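Local coordinates for uncharacterized protein (Staphylococcus aureus subsp. aureus, PDB 3H04) that is of unknown function but has an alpha/beta-hydrolase fold and is probably a serine hydrolase related to the feruloyl-esterase-like branch of that clan, at residues A[53-58]-A[257-262]; A[68-71]-A[77-80]; A[121-126]-A[266-271]; A[129-134]-A[183-188]; A[157-162]-A[173-178]. All coordinates share one frame; numbering follows the deposited sequence.

Contact 1. Residues A[53-58]-A[257-262]; sequences IDILTE and EAITIY
The ring of Tyr-262 meets Leu-56 at its edge: CD1 of the leucine lies near the ring plane, 4.2 Å from Tyr-262 CE2. Ala-258 O, one helical turn back, also sits at the edge and in plane. The ring of Tyr-52 stacks on that of Tyr-262, while Phe-125 meets it edge-to-face. This aromatic cluster belongs to the alpha/beta-hydrolase fold, where helices 50-56 and 256-273 pack beside each other against the central sheet; Phe-101 of strand 98-103 touches both Leu-56 and Tyr-262.

Ile-55 has the largest share of the interface and uses both of its branches. Its CG2, anti to the backbone N (CG1 at chi1 -69°), comes down on the backbone of Tyr-262, with CG2 3.7 Å from the carbonyl O, and reaches the tyrosine CB as well. The longer branch runs the other way along the partner helix, where Ile-55 CD1 meets Ile-259 CD1 at 3.7 Å and Ile-259 CG2 a little farther off. Side chain meets side chain through carbon alone; the phenol OH of Tyr-262 takes its polar partner elsewhere, bonding to Asp-251.

Where helix 50-56 ends, Ile-53 O accepts two bonds from Thr-57. The backbone N and the hydroxyl reach it from opposite faces of the carbonyl plane, Thr-57 OG1 lying 2.7 Å from Ile-53 O.

Contact 2. Residues A[68-71]-A[77-80]; sequences RLLP and CIIE
Ile-78 and Arg-68 bury the most surface here, followed by Cys-77. The isoleucine lays its longer branch along the backbone of the 68-71 loop: CG1 approaches Arg-68 O to 3.1 Å, a tight carbon-to-oxygen contact, and CD1 goes on to Leu-70, where it lies 3.7 Å from Leu-70 CG. The two side chains cross nearly at right angles. Arg-68 O is buried by this apolar cover and has no hydrogen-bond partner in the model.

A bend in the arginine at chi3 (-75°) lays one face of the guanidinium against Cys-77, whose SG stands 3.6 Å off the plane, displaced toward the rim; Arg-68 NH2 is 3.8 Å from Cys-77 SG. The rim itself is engaged by acids, since NE forms a salt bridge with Asp-81 and NH1 one with Asp-12. Two carboxylates thus probably fix the rotation of the group and offset its charge.

The loop follows strand 60-65 and leads into helix 75-91, so the contact folds the chain back on itself at a strand-to-helix connection. Beyond Ile-78 lies Leu-109 of helix 105-116, and Leu-70 leans on Leu-40.

Contact 3. Residues A[121-126]-A[266-271]; sequences GVIDFY and VDFLNA
Val-122 meets the last helix through its carbonyl: Val-122 O lies 3.9 Å from Phe-268 CZ, approaching the ring obliquely. The valine side chain turns the other way, onto Leu-111 and Ala-114 of helix 105-116. The phenyl gets there because its CG is anti to the backbone N (chi1 163°), which sends the ring out from helix 256-273 toward the strand. Pro-211 packs on it too.

Ile-123 reaches across with its longer branch. Its CG1 is 4.5 Å from Phe-268 CE2, while the methyl at the tip, CD1, meets Leu-269 CD2 at 4.3 Å. These are loose van der Waals contacts, Ile-123 and Leu-269 being buried. Ile-123 also touches Phe-101 and Phe-213 on the two flanking strands, and Leu-269 rests on Phe-99.

The local axes of strand 121-125 and helix 266-271 are 10.0 Å apart and nearly antiparallel, at 172°. A C-terminal helix laid antiparallel over a strand inside a largely parallel sheet, with helix 105-116 covering the strand's other face, is the three-layer alpha/beta/alpha sandwich of the alpha/beta hydrolases.

Contact 4. Residues A[129-134]-A[183-188]; sequences SRINTE and GKWINM
This contact lies within the insertion between strands 121-125 and 212-217, where the loop after the first strand meets the short helix 185-189. Ile-131 alone speaks for the loop, touching the successive residues Trp-185 and Ile-186 with different atoms. Its CG2 branch goes to the indole, lying 4.1 Å from Trp-185 CH2 and almost as near CZ3, so it meets the outer end of the six-membered ring. The approach is oblique to the ring, and the two side chains cross at about a right angle. Ile-186, the next residue, brings its CD1 to 4.1 Å from Ile-131 CB and 3.6 Å from the carbonyl oxygen, Ile-131 O.

The indole is sent toward the loop by a chi1 of -172°, with CG anti to the backbone N. Its NE1 donates to Gly-39 O and Phe-136 packs against it edge-to-face, which together probably fix the tilt of the ring. In alpha/beta hydrolases, segments inserted after the sixth canonical strand, as here after 121-125, commonly form a lid over the active site. Trp-185 lies near, though not touching, a probable Ser-His-Asp triad of Ser-104, His-248 and Asp-220, consistent with that arrangement.

On the helix side, Gly-183 closes helix 173-182 in a Schellman motif, its positive phi of 67° letting the chain turn. Lys-184 then takes the N-cap position of the next helix. On the loop side, Asn-132 is the centre of an inverse gamma turn, with a weak bond from Thr-133 N to Ile-131 O at 3.0 Å.

Contact 5. Residues A[157-162]-A[173-178]; sequences QLTSPT and FLIYVY
Leu-158 and Ile-175 lie at the centre of this contact, each turning its CB toward the other segment. CB of the leucine is 3.9 Å from Ile-175 CG1, and the isoleucine carries its chain onward so that CD1 settles 3.7 Å from Leu-158 O. That same methyl also meets Thr-159, whose CG2 is 3.8 Å from Ile-175 CD1, the two side chains crossing at about a right angle. The end of Leu-158 goes to the preceding helix residue instead: its CD1 lies 3.8 Å from Leu-174 CB and 4.1 Å from Leu-174 CD1. Ile-175 thus touches two consecutive loop residues, and Leu-158 two consecutive helix residues.

One step out, hydrogen bonds steady the loop. In Thr-159, OG1 sits between the backbone N and carbonyl carbon (chi1 68°) and bonds to Ala-156 O, while CG2, opposite the carbonyl carbon, faces Ile-175. Gln-168 donates its NE2 to Leu-158 O, so this carbonyl has a polar partner too. Glu-72 accepts from Ser-160 N. Ser-160 OG donates to Thr-162 O at 2.6 Å, in the carbonyl plane and on a lone pair.

Loop and helix belong to the helical insertion between strands 121-125 and 212-217, probably the lid region of an alpha/beta hydrolase. The loop leaves helix 152-156 and returns as helix 173-182. Ile-155 of the first packs on Ile-175, and Ile-146 of helix 141-147 touches Leu-174.

Overall arrangement
Contacts 1 and 3 share helix 256-273, their centres 11 Å apart, and touch directly: Ile-55 O lies 3.6 Å from Val-266 CG2. The other three form a second group across the molecule, the centres of contacts 1 and 5 being 32 Å apart. Contact 2 reaches both its partners, Leu-70 CD2 meeting Met-188 O of contact 4 at 3.7 Å, and Pro-71 touching Thr-159 of contact 5. Contacts 4 and 5 join through consecutive helices, 173-182 and 185-189, with Lys-184 NZ 3.1 Å from Tyr-178 OH, a probable hydrogen bond. Around the probable triad of Ser-104, His-248 and Asp-220, Tyr-126 of contact 3 meets His-248 edge-to-face and touches Asp-220; contact 4 comes near without touching.

Contact 1. Residues A[53-58]-A[257-262]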
# COMPACT_ATOMS: atom_id res chain seq x y z
N ILE A 53 9.70 11.68 -4.27
CA ILE A 53 9.02 12.03 -5.50
C ILE A 53 10.01 12.49 -6.57
O ILE A 53 9.86 12.15 -7.75
CB ILE A 53 7.95 13.10 -5.29
CG1 ILE A 53 6.82 12.55 -4.42
CG2 ILE A 53 7.37 13.51 -6.64
CD1 ILE A 53 5.79 13.58 -3.98
N ASP A 54 10.99 13.31 -6.18
CA ASP A 54 12.00 13.74 -7.16
C ASP A 54 12.78 12.59 -7.78
O ASP A 54 13.01 12.57 -8.98
CB ASP A 54 12.95 14.75 -6.55
CG ASP A 54 12.30 16.10 -6.32
OD1 ASP A 54 11.25 16.36 -6.94
OD2 ASP A 54 12.82 16.89 -5.52
N ILE A 55 13.18 11.62 -6.97
CA ILE A 55 13.85 10.43 -7.52
C ILE A 55 12.95 9.62 -8.49
O ILE A 55 13.39 9.23 -9.59
CB ILE A 55 14.40 9.56 -6.36
CG1 ILE A 55 15.58 10.30 -5.69
CG2 ILE A 55 14.84 8.12 -6.83
CD1 ILE A 55 15.85 9.85 -4.28
N LEU A 56 11.70 9.39 -8.10
CA LEU A 56 10.81 8.51 -8.82
C LEU A 56 10.38 9.21 -10.14
O LEU A 56 10.29 8.55 -11.16
CB LEU A 56 9.60 8.12 -7.96
CG LEU A 56 9.81 7.22 -6.72
CD1 LEU A 56 8.50 7.01 -5.95
CD2 LEU A 56 10.41 5.88 -7.13
N THR A 57 10.18 10.52 -10.12
CA THR A 57 9.59 11.20 -11.28
C THR A 57 10.60 11.78 -12.27
O THR A 57 10.22 12.49 -13.20
CB THR A 57 8.59 12.29 -10.85
OG1 THR A 57 9.26 13.32 -10.10
CG2 THR A 57 7.46 11.67 -10.01
N GLU A 58 11.88 11.49 -12.09
CA GLU A 58 12.87 11.93 -13.07
C GLU A 58 12.48 11.46 -14.45
O GLU A 58 12.52 12.23 -15.41
CB GLU A 58 14.24 11.36 -12.75
CG GLU A 58 14.91 11.98 -11.53
CD GLU A 58 16.40 11.64 -11.44
OE1 GLU A 58 17.08 11.61 -12.49
OE2 GLU A 58 16.86 11.39 -10.30
N GLU A 257 20.17 6.27 3.83
CA GLU A 257 19.85 4.87 3.54
C GLU A 257 18.53 4.74 2.78
O GLU A 257 18.40 3.92 1.90
CB GLU A 257 19.77 4.06 4.83
CG GLU A 257 21.12 3.87 5.49
CD GLU A 257 21.17 2.71 6.48
OE1 GLU A 257 20.22 1.88 6.51
OE2 GLU A 257 22.18 2.64 7.21
N ALA A 258 17.55 5.57 3.14
CA ALA A 258 16.28 5.56 2.44
C ALA A 258 16.40 6.04 1.00
O ALA A 258 15.83 5.43 0.10
CB ALA A 258 15.22 6.35 3.19
N ILE A 259 17.19 7.07 0.78
CA ILE A 259 17.41 7.59 -0.57
C ILE A 259 18.06 6.50 -1.42
O ILE A 259 17.69 6.28 -2.57
CB ILE A 259 18.33 8.88 -0.54
CG1 ILE A 259 17.56 10.07 0.03
CG2 ILE A 259 18.89 9.20 -1.90
CD1 ILE A 259 16.24 10.36 -0.65
N THR A 260 19.02 5.80 -0.84
CA THR A 260 19.71 4.75 -1.58
C THR A 260 18.78 3.66 -2.09
O THR A 260 18.90 3.20 -3.22
CB THR A 260 20.85 4.16 -0.73
OG1 THR A 260 21.83 5.17 -0.63
CG2 THR A 260 21.44 2.91 -1.35
N ILE A 261 17.87 3.23 -1.22
CA ILE A 261 16.84 2.27 -1.58
C ILE A 261 15.88 2.79 -2.67
O ILE A 261 15.57 2.07 -3.60
CB ILE A 261 16.08 1.79 -0.30
CG1 ILE A 261 17.08 0.93 0.53
CG2 ILE A 261 14.78 0.97 -0.69
CD1 ILE A 261 16.59 0.45 1.91
N TYR A 262 15.47 4.04 -2.59
CA TYR A 262 14.67 4.68 -3.66
C TYR A 262 15.41 4.72 -4.99
O TYR A 262 14.80 4.50 -6.03
CB TYR A 262 14.15 6.10 -3.27
CG TYR A 262 12.87 6.06 -2.47
CD1 TYR A 262 12.89 5.98 -1.08
CD2 TYR A 262 11.63 6.03 -3.10
CE1 TYR A 262 11.69 5.89 -0.34
CE2 TYR A 262 10.42 5.94 -2.39
CZ TYR A 262 10.47 5.86 -0.99
OH TYR A 262 9.32 5.77 -0.26

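Contact 2. Residues A[68-71]-A[77-80]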
# COMPACT_ATOMS: atom_id res chain seq x y z
N ARG A 68 -11.50 4.62 -0.24
CA ARG A 68 -12.23 4.83 1.02
C ARG A 68 -11.64 3.94 2.13
O ARG A 68 -11.22 2.82 1.91
CB ARG A 68 -13.73 4.64 0.78
CG ARG A 68 -14.38 5.85 0.09
CD ARG A 68 -15.82 5.58 -0.33
NE ARG A 68 -15.91 4.73 -1.51
CZ ARG A 68 -17.07 4.41 -2.09
NH1 ARG A 68 -18.22 4.85 -1.57
NH2 ARG A 68 -17.07 3.65 -3.16
N LEU A 69 -11.56 4.47 3.33
CA LEU A 69 -10.93 3.77 4.41
C LEU A 69 -11.86 2.91 5.25
O LEU A 69 -13.08 3.21 5.39
CB LEU A 69 -10.24 4.79 5.31
CG LEU A 69 -9.22 5.70 4.62
CD1 LEU A 69 -8.81 6.91 5.53
CD2 LEU A 69 -7.99 4.95 4.07
N LEU A 70 -11.28 1.88 5.87
CA LEU A 70 -11.96 1.22 7.00
C LEU A 70 -11.99 2.18 8.20
O LEU A 70 -11.12 3.00 8.34
CB LEU A 70 -11.27 -0.07 7.40
CG LEU A 70 -10.85 -1.11 6.37
CD1 LEU A 70 -9.91 -2.03 7.14
CD2 LEU A 70 -12.03 -1.83 5.81
N PRO A 71 -12.99 2.05 9.09
CA PRO A 71 -14.04 1.04 9.10
C PRO A 71 -15.35 1.48 8.46
O PRO A 71 -16.33 0.75 8.53
CB PRO A 71 -14.24 0.83 10.60
CG PRO A 71 -14.12 2.23 11.15
CD PRO A 71 -12.95 2.80 10.36
N CYS A 77 -15.08 -2.96 -0.54
CA CYS A 77 -15.15 -1.62 -1.07
C CYS A 77 -13.77 -1.00 -1.40
O CYS A 77 -13.64 -0.36 -2.43
CB CYS A 77 -15.93 -0.75 -0.12
SG CYS A 77 -16.25 0.93 -0.70
N ILE A 78 -12.76 -1.18 -0.52
CA ILE A 78 -11.42 -0.72 -0.77
C ILE A 78 -10.88 -1.29 -2.10
O ILE A 78 -10.38 -0.55 -2.96
CB ILE A 78 -10.48 -1.07 0.42
CG1 ILE A 78 -10.89 -0.24 1.67
CG2 ILE A 78 -8.93 -0.89 -0.02
CD1 ILE A 78 -9.96 -0.43 2.88
N ILE A 79 -11.01 -2.60 -2.27
CA ILE A 79 -10.53 -3.27 -3.46
C ILE A 79 -11.26 -2.75 -4.69
O ILE A 79 -10.65 -2.50 -5.73
CB ILE A 79 -10.64 -4.78 -3.32
CG1 ILE A 79 -9.67 -5.23 -2.19
CG2 ILE A 79 -10.34 -5.50 -4.66
CD1 ILE A 79 -9.82 -6.70 -1.80
N GLU A 80 -12.56 -2.53 -4.54
CA GLU A 80 -13.33 -1.96 -5.66
C GLU A 80 -12.85 -0.55 -6.01
O GLU A 80 -12.72 -0.22 -7.18
CB GLU A 80 -14.85 -1.97 -5.37
CG GLU A 80 -15.47 -3.32 -5.58
CD GLU A 80 -16.95 -3.40 -5.21
OE1 GLU A 80 -17.60 -2.33 -4.95
OE2 GLU A 80 -17.46 -4.56 -5.19

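Contact 3. Residues A[121-126]-A[266-271]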
# COMPACT_ATOMS: atom_id res chain seq x y z
N GLY A 121 5.56 -4.54 -13.09
CA GLY A 121 6.32 -4.76 -11.86
C GLY A 121 5.63 -4.19 -10.65
O GLY A 121 4.72 -3.38 -10.77
N VAL A 122 6.12 -4.59 -9.47
CA VAL A 122 5.57 -4.14 -8.20
C VAL A 122 6.69 -3.76 -7.27
O VAL A 122 7.72 -4.49 -7.19
CB VAL A 122 4.77 -5.28 -7.45
CG1 VAL A 122 4.29 -4.75 -6.05
CG2 VAL A 122 3.58 -5.74 -8.29
N ILE A 123 6.52 -2.62 -6.60
CA ILE A 123 7.43 -2.16 -5.55
C ILE A 123 6.68 -2.29 -4.24
O ILE A 123 5.65 -1.66 -4.07
CB ILE A 123 7.87 -0.73 -5.76
CG1 ILE A 123 8.33 -0.53 -7.22
CG2 ILE A 123 8.92 -0.34 -4.68
CD1 ILE A 123 8.12 0.86 -7.72
N ASP A 124 7.20 -3.13 -3.35
CA ASP A 124 6.55 -3.56 -2.10
C ASP A 124 7.41 -3.12 -0.96
O ASP A 124 8.45 -3.74 -0.67
CB ASP A 124 6.40 -5.09 -2.10
CG ASP A 124 6.04 -5.70 -0.74
OD1 ASP A 124 5.66 -5.00 0.23
OD2 ASP A 124 6.19 -6.97 -0.66
N PHE A 125 7.02 -2.00 -0.32
CA PHE A 125 7.71 -1.54 0.88
C PHE A 125 6.92 -2.04 2.09
O PHE A 125 5.77 -1.64 2.31
CB PHE A 125 7.80 -0.02 0.92
CG PHE A 125 8.96 0.58 0.17
CD1 PHE A 125 9.66 -0.10 -0.85
CD2 PHE A 125 9.36 1.88 0.48
CE1 PHE A 125 10.72 0.53 -1.56
CE2 PHE A 125 10.38 2.47 -0.18
CZ PHE A 125 11.07 1.81 -1.21
N TYR A 126 7.52 -2.98 2.83
CA TYR A 126 6.99 -3.50 4.09
C TYR A 126 5.50 -3.85 4.12
O TYR A 126 4.78 -3.53 5.09
CB TYR A 126 7.37 -2.65 5.29
CG TYR A 126 7.34 -1.15 5.08
CD1 TYR A 126 6.15 -0.43 5.21
CD2 TYR A 126 8.47 -0.46 4.66
CE1 TYR A 126 6.08 0.98 4.99
CE2 TYR A 126 8.42 0.94 4.47
CZ TYR A 126 7.23 1.65 4.65
OH TYR A 126 7.17 3.00 4.41
N VAL A 266 14.38 2.81 -8.72
CA VAL A 266 14.50 3.33 -10.08
C VAL A 266 15.37 2.46 -11.02
O VAL A 266 15.06 2.30 -12.22
CB VAL A 266 15.02 4.76 -10.04
CG1 VAL A 266 15.43 5.26 -11.47
CG2 VAL A 266 13.94 5.66 -9.41
N ASP A 267 16.45 1.93 -10.47
CA ASP A 267 17.32 0.98 -11.18
C ASP A 267 16.52 -0.24 -11.57
O ASP A 267 16.64 -0.74 -12.69
CB ASP A 267 18.45 0.48 -10.28
CG ASP A 267 19.59 1.48 -10.09
OD1 ASP A 267 19.67 2.52 -10.79
OD2 ASP A 267 20.41 1.18 -9.21
N PHE A 268 15.71 -0.72 -10.63
CA PHE A 268 14.82 -1.89 -10.87
C PHE A 268 13.82 -1.57 -11.98
O PHE A 268 13.67 -2.33 -12.92
CB PHE A 268 14.19 -2.28 -9.54
CG PHE A 268 12.98 -3.17 -9.64
CD1 PHE A 268 13.10 -4.55 -9.49
CD2 PHE A 268 11.72 -2.63 -9.75
CE1 PHE A 268 11.94 -5.36 -9.50
CE2 PHE A 268 10.60 -3.44 -9.77
CZ PHE A 268 10.75 -4.82 -9.64
N LEU A 269 13.19 -0.40 -11.91
CA LEU A 269 12.31 0.05 -13.01
C LEU A 269 13.06 0.20 -14.32
O LEU A 269 12.59 -0.23 -15.35
CB LEU A 269 11.60 1.38 -12.69
CG LEU A 269 10.69 1.30 -11.45
CD1 LEU A 269 10.07 2.67 -11.10
CD2 LEU A 269 9.62 0.27 -11.66
N ASN A 270 14.21 0.85 -14.30
CA ASN A 270 14.99 1.03 -15.53
C ASN A 270 15.37 -0.27 -16.24
O ASN A 270 15.39 -0.32 -17.48
CB ASN A 270 16.26 1.84 -15.26
CG ASN A 270 15.98 3.28 -14.97
OD1 ASN A 270 14.91 3.77 -15.23
ND2 ASN A 270 16.95 3.97 -14.40
N ALA A 271 15.74 -1.30 -15.46
CA ALA A 271 16.06 -2.62 -16.01
C ALA A 271 14.86 -3.17 -16.71
O ALA A 271 14.96 -3.79 -17.77
CB ALA A 271 16.55 -3.63 -14.92

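Contact 4. Residues A[129-134]-A[183-188]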
# COMPACT_ATOMS: atom_id res chain seq x y z
N SER A 129 1.11 -10.11 1.30
CA SER A 129 0.28 -10.66 0.19
C SER A 129 -1.00 -11.37 0.68
O SER A 129 -1.71 -12.03 -0.09
CB SER A 129 1.14 -11.66 -0.58
OG SER A 129 1.48 -12.81 0.22
N ARG A 130 -1.21 -11.34 1.99
CA ARG A 130 -2.31 -12.09 2.59
C ARG A 130 -2.70 -11.42 3.90
O ARG A 130 -1.86 -10.77 4.53
CB ARG A 130 -1.89 -13.55 2.80
CG ARG A 130 -0.55 -13.61 3.53
CD ARG A 130 -0.02 -14.99 3.80
NE ARG A 130 1.27 -14.90 4.51
CZ ARG A 130 2.01 -15.95 4.84
NH1 ARG A 130 1.60 -17.17 4.54
NH2 ARG A 130 3.15 -15.80 5.50
N ILE A 131 -3.97 -11.55 4.28
CA ILE A 131 -4.45 -11.10 5.61
C ILE A 131 -4.69 -12.24 6.58
O ILE A 131 -4.73 -12.00 7.79
CB ILE A 131 -5.71 -10.22 5.51
CG1 ILE A 131 -6.83 -10.90 4.77
CG2 ILE A 131 -5.36 -8.91 4.78
CD1 ILE A 131 -8.10 -10.11 4.80
N ASN A 132 -4.83 -13.46 6.07
CA ASN A 132 -5.07 -14.64 6.88
C ASN A 132 -3.75 -15.15 7.42
O ASN A 132 -3.24 -16.16 6.95
CB ASN A 132 -5.74 -15.75 6.06
CG ASN A 132 -6.07 -16.98 6.90
OD1 ASN A 132 -6.07 -16.91 8.14
ND2 ASN A 132 -6.34 -18.10 6.24
N THR A 133 -3.22 -14.46 8.43
CA THR A 133 -1.91 -14.80 8.98
C THR A 133 -1.98 -14.53 10.49
O THR A 133 -2.78 -13.69 10.94
CB THR A 133 -0.73 -14.02 8.19
OG1 THR A 133 -1.23 -12.87 7.48
CG2 THR A 133 -0.13 -14.84 7.16
N GLU A 134 -1.23 -15.24 11.32
CA GLU A 134 -1.51 -15.14 12.76
C GLU A 134 -1.24 -13.72 13.35
O GLU A 134 -2.04 -13.22 14.17
CB GLU A 134 -0.78 -16.24 13.55
CG GLU A 134 -1.55 -16.78 14.78
CD GLU A 134 -2.98 -17.36 14.50
OE1 GLU A 134 -3.19 -18.06 13.48
OE2 GLU A 134 -3.90 -17.14 15.33
N GLY A 183 -6.27 -7.06 18.62
CA GLY A 183 -6.50 -8.16 17.66
C GLY A 183 -7.84 -8.10 16.93
O GLY A 183 -8.34 -9.12 16.47
N LYS A 184 -8.43 -6.91 16.81
CA LYS A 184 -9.71 -6.76 16.12
C LYS A 184 -9.58 -6.26 14.67
O LYS A 184 -10.57 -5.88 14.06
CB LYS A 184 -10.60 -5.79 16.89
CG LYS A 184 -11.09 -6.33 18.20
CD LYS A 184 -11.63 -5.20 19.11
CE LYS A 184 -11.74 -5.74 20.57
NZ LYS A 184 -12.52 -4.91 21.52
N TRP A 185 -8.37 -6.22 14.13
CA TRP A 185 -8.14 -5.67 12.79
C TRP A 185 -8.88 -6.47 11.70
O TRP A 185 -9.46 -5.88 10.82
CB TRP A 185 -6.64 -5.62 12.47
CG TRP A 185 -6.29 -4.89 11.20
CD1 TRP A 185 -6.38 -3.56 10.97
CD2 TRP A 185 -5.71 -5.47 10.03
NE1 TRP A 185 -5.96 -3.26 9.70
CE2 TRP A 185 -5.50 -4.41 9.11
CE3 TRP A 185 -5.32 -6.77 9.67
CZ2 TRP A 185 -4.97 -4.62 7.85
CZ3 TRP A 185 -4.81 -6.99 8.43
CH2 TRP A 185 -4.60 -5.91 7.53
N ILE A 186 -8.84 -7.79 11.78
CA ILE A 186 -9.62 -8.61 10.83
C ILE A 186 -11.14 -8.36 10.95
O ILE A 186 -11.88 -8.37 9.96
CB ILE A 186 -9.35 -10.11 11.01
CG1 ILE A 186 -7.93 -10.45 10.57
CG2 ILE A 186 -10.41 -10.94 10.24
CD1 ILE A 186 -7.72 -10.50 9.08
N ASN A 187 -11.61 -8.08 12.15
CA ASN A 187 -13.01 -7.79 12.36
C ASN A 187 -13.38 -6.50 11.67
O ASN A 187 -14.44 -6.40 11.04
CB ASN A 187 -13.31 -7.67 13.86
CG ASN A 187 -12.94 -8.91 14.63
OD1 ASN A 187 -13.80 -9.62 15.13
ND2 ASN A 187 -11.63 -9.19 14.71
N MET A 188 -12.49 -5.51 11.75
CA MET A 188 -12.75 -4.18 11.18
C MET A 188 -12.63 -4.13 9.65
O MET A 188 -13.23 -3.27 9.01
CB MET A 188 -11.93 -3.13 11.91
CG MET A 188 -12.44 -2.99 13.38
SD MET A 188 -11.29 -2.31 14.60
CE MET A 188 -11.48 -0.63 13.96

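Contact 5. Residues A[157-162]-A[173-178]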
# COMPACT_ATOMS: atom_id res chain seq x y z
N GLN A 157 -15.37 7.88 18.23
CA GLN A 157 -15.43 9.30 17.90
C GLN A 157 -14.29 9.77 17.00
O GLN A 157 -14.21 10.95 16.66
CB GLN A 157 -15.54 10.15 19.19
CG GLN A 157 -16.85 9.91 19.99
CD GLN A 157 -18.14 10.04 19.13
OE1 GLN A 157 -18.90 9.08 18.98
NE2 GLN A 157 -18.35 11.22 18.55
N LEU A 158 -13.39 8.85 16.61
CA LEU A 158 -12.36 9.19 15.63
C LEU A 158 -12.76 8.79 14.22
O LEU A 158 -12.05 9.09 13.25
CB LEU A 158 -11.05 8.56 16.05
CG LEU A 158 -10.44 9.13 17.32
CD1 LEU A 158 -9.18 8.35 17.74
CD2 LEU A 158 -10.19 10.67 17.12
N THR A 159 -13.91 8.13 14.12
CA THR A 159 -14.49 7.77 12.85
C THR A 159 -15.40 8.85 12.31
O THR A 159 -15.82 9.81 13.01
CB THR A 159 -15.26 6.41 12.90
OG1 THR A 159 -16.42 6.55 13.71
CG2 THR A 159 -14.39 5.32 13.45
N SER A 160 -15.72 8.68 11.05
CA SER A 160 -16.47 9.65 10.32
C SER A 160 -17.88 9.11 10.12
O SER A 160 -18.07 7.90 10.01
CB SER A 160 -15.78 9.93 8.97
OG SER A 160 -16.57 10.80 8.19
N PRO A 161 -18.89 10.00 10.06
CA PRO A 161 -20.23 9.53 9.82
C PRO A 161 -20.42 9.08 8.37
O PRO A 161 -21.36 8.34 8.09
CB PRO A 161 -21.13 10.74 10.17
CG PRO A 161 -20.27 11.91 10.10
CD PRO A 161 -18.83 11.46 10.21
N THR A 162 -19.51 9.46 7.48
CA THR A 162 -19.57 8.95 6.10
C THR A 162 -18.12 8.61 5.64
O THR A 162 -17.17 9.11 6.24
CB THR A 162 -20.19 10.00 5.20
OG1 THR A 162 -19.32 11.12 5.15
CG2 THR A 162 -21.57 10.47 5.75
N PHE A 173 -5.33 7.78 13.39
CA PHE A 173 -4.45 6.60 13.47
C PHE A 173 -4.61 5.73 14.72
O PHE A 173 -4.29 4.52 14.69
CB PHE A 173 -3.01 7.00 13.25
CG PHE A 173 -2.33 7.38 14.44
CD1 PHE A 173 -1.76 6.41 15.22
CD2 PHE A 173 -2.28 8.70 14.84
CE1 PHE A 173 -1.16 6.69 16.32
CE2 PHE A 173 -1.59 8.99 16.03
CZ PHE A 173 -1.05 7.97 16.76
N LEU A 174 -5.19 6.29 15.79
CA LEU A 174 -5.45 5.49 16.99
C LEU A 174 -6.45 4.39 16.75
O LEU A 174 -6.45 3.43 17.49
CB LEU A 174 -5.94 6.36 18.15
CG LEU A 174 -4.88 7.29 18.73
CD1 LEU A 174 -5.56 8.31 19.68
CD2 LEU A 174 -3.74 6.52 19.43
N ILE A 175 -7.32 4.55 15.75
CA ILE A 175 -8.26 3.47 15.37
C ILE A 175 -7.47 2.21 14.96
O ILE A 175 -7.83 1.08 15.33
CB ILE A 175 -9.16 3.87 14.19
CG1 ILE A 175 -10.04 5.08 14.52
CG2 ILE A 175 -10.10 2.69 13.78
CD1 ILE A 175 -10.61 5.65 13.16
N TYR A 176 -6.37 2.42 14.26
CA TYR A 176 -5.50 1.31 13.81
C TYR A 176 -4.67 0.73 14.99
O TYR A 176 -4.53 -0.50 15.11
CB TYR A 176 -4.57 1.79 12.71
CG TYR A 176 -3.51 0.76 12.32
CD1 TYR A 176 -3.87 -0.38 11.56
CD2 TYR A 176 -2.23 0.86 12.77
CE1 TYR A 176 -2.98 -1.36 11.26
CE2 TYR A 176 -1.26 -0.10 12.41
CZ TYR A 176 -1.65 -1.22 11.64
OH TYR A 176 -0.81 -2.27 11.26
N VAL A 177 -4.13 1.59 15.84
CA VAL A 177 -3.40 1.15 17.02
C VAL A 177 -4.32 0.27 17.88
O VAL A 177 -3.93 -0.81 18.37
CB VAL A 177 -2.90 2.39 17.84
CG1 VAL A 177 -2.50 1.97 19.23
CG2 VAL A 177 -1.65 3.09 17.15
N TYR A 178 -5.55 0.74 18.03
CA TYR A 178 -6.53 0.02 18.81
C TYR A 178 -6.82 -1.34 18.15
O TYR A 178 -6.84 -2.37 18.82
CB TYR A 178 -7.82 0.83 18.90
CG TYR A 178 -8.92 0.12 19.64
CD1 TYR A 178 -8.91 0.05 21.02
CD2 TYR A 178 -9.98 -0.45 18.96
CE1 TYR A 178 -9.97 -0.59 21.72
CE2 TYR A 178 -11.00 -1.10 19.63
CZ TYR A 178 -10.98 -1.17 21.00
OH TYR A 178 -12.00 -1.83 21.63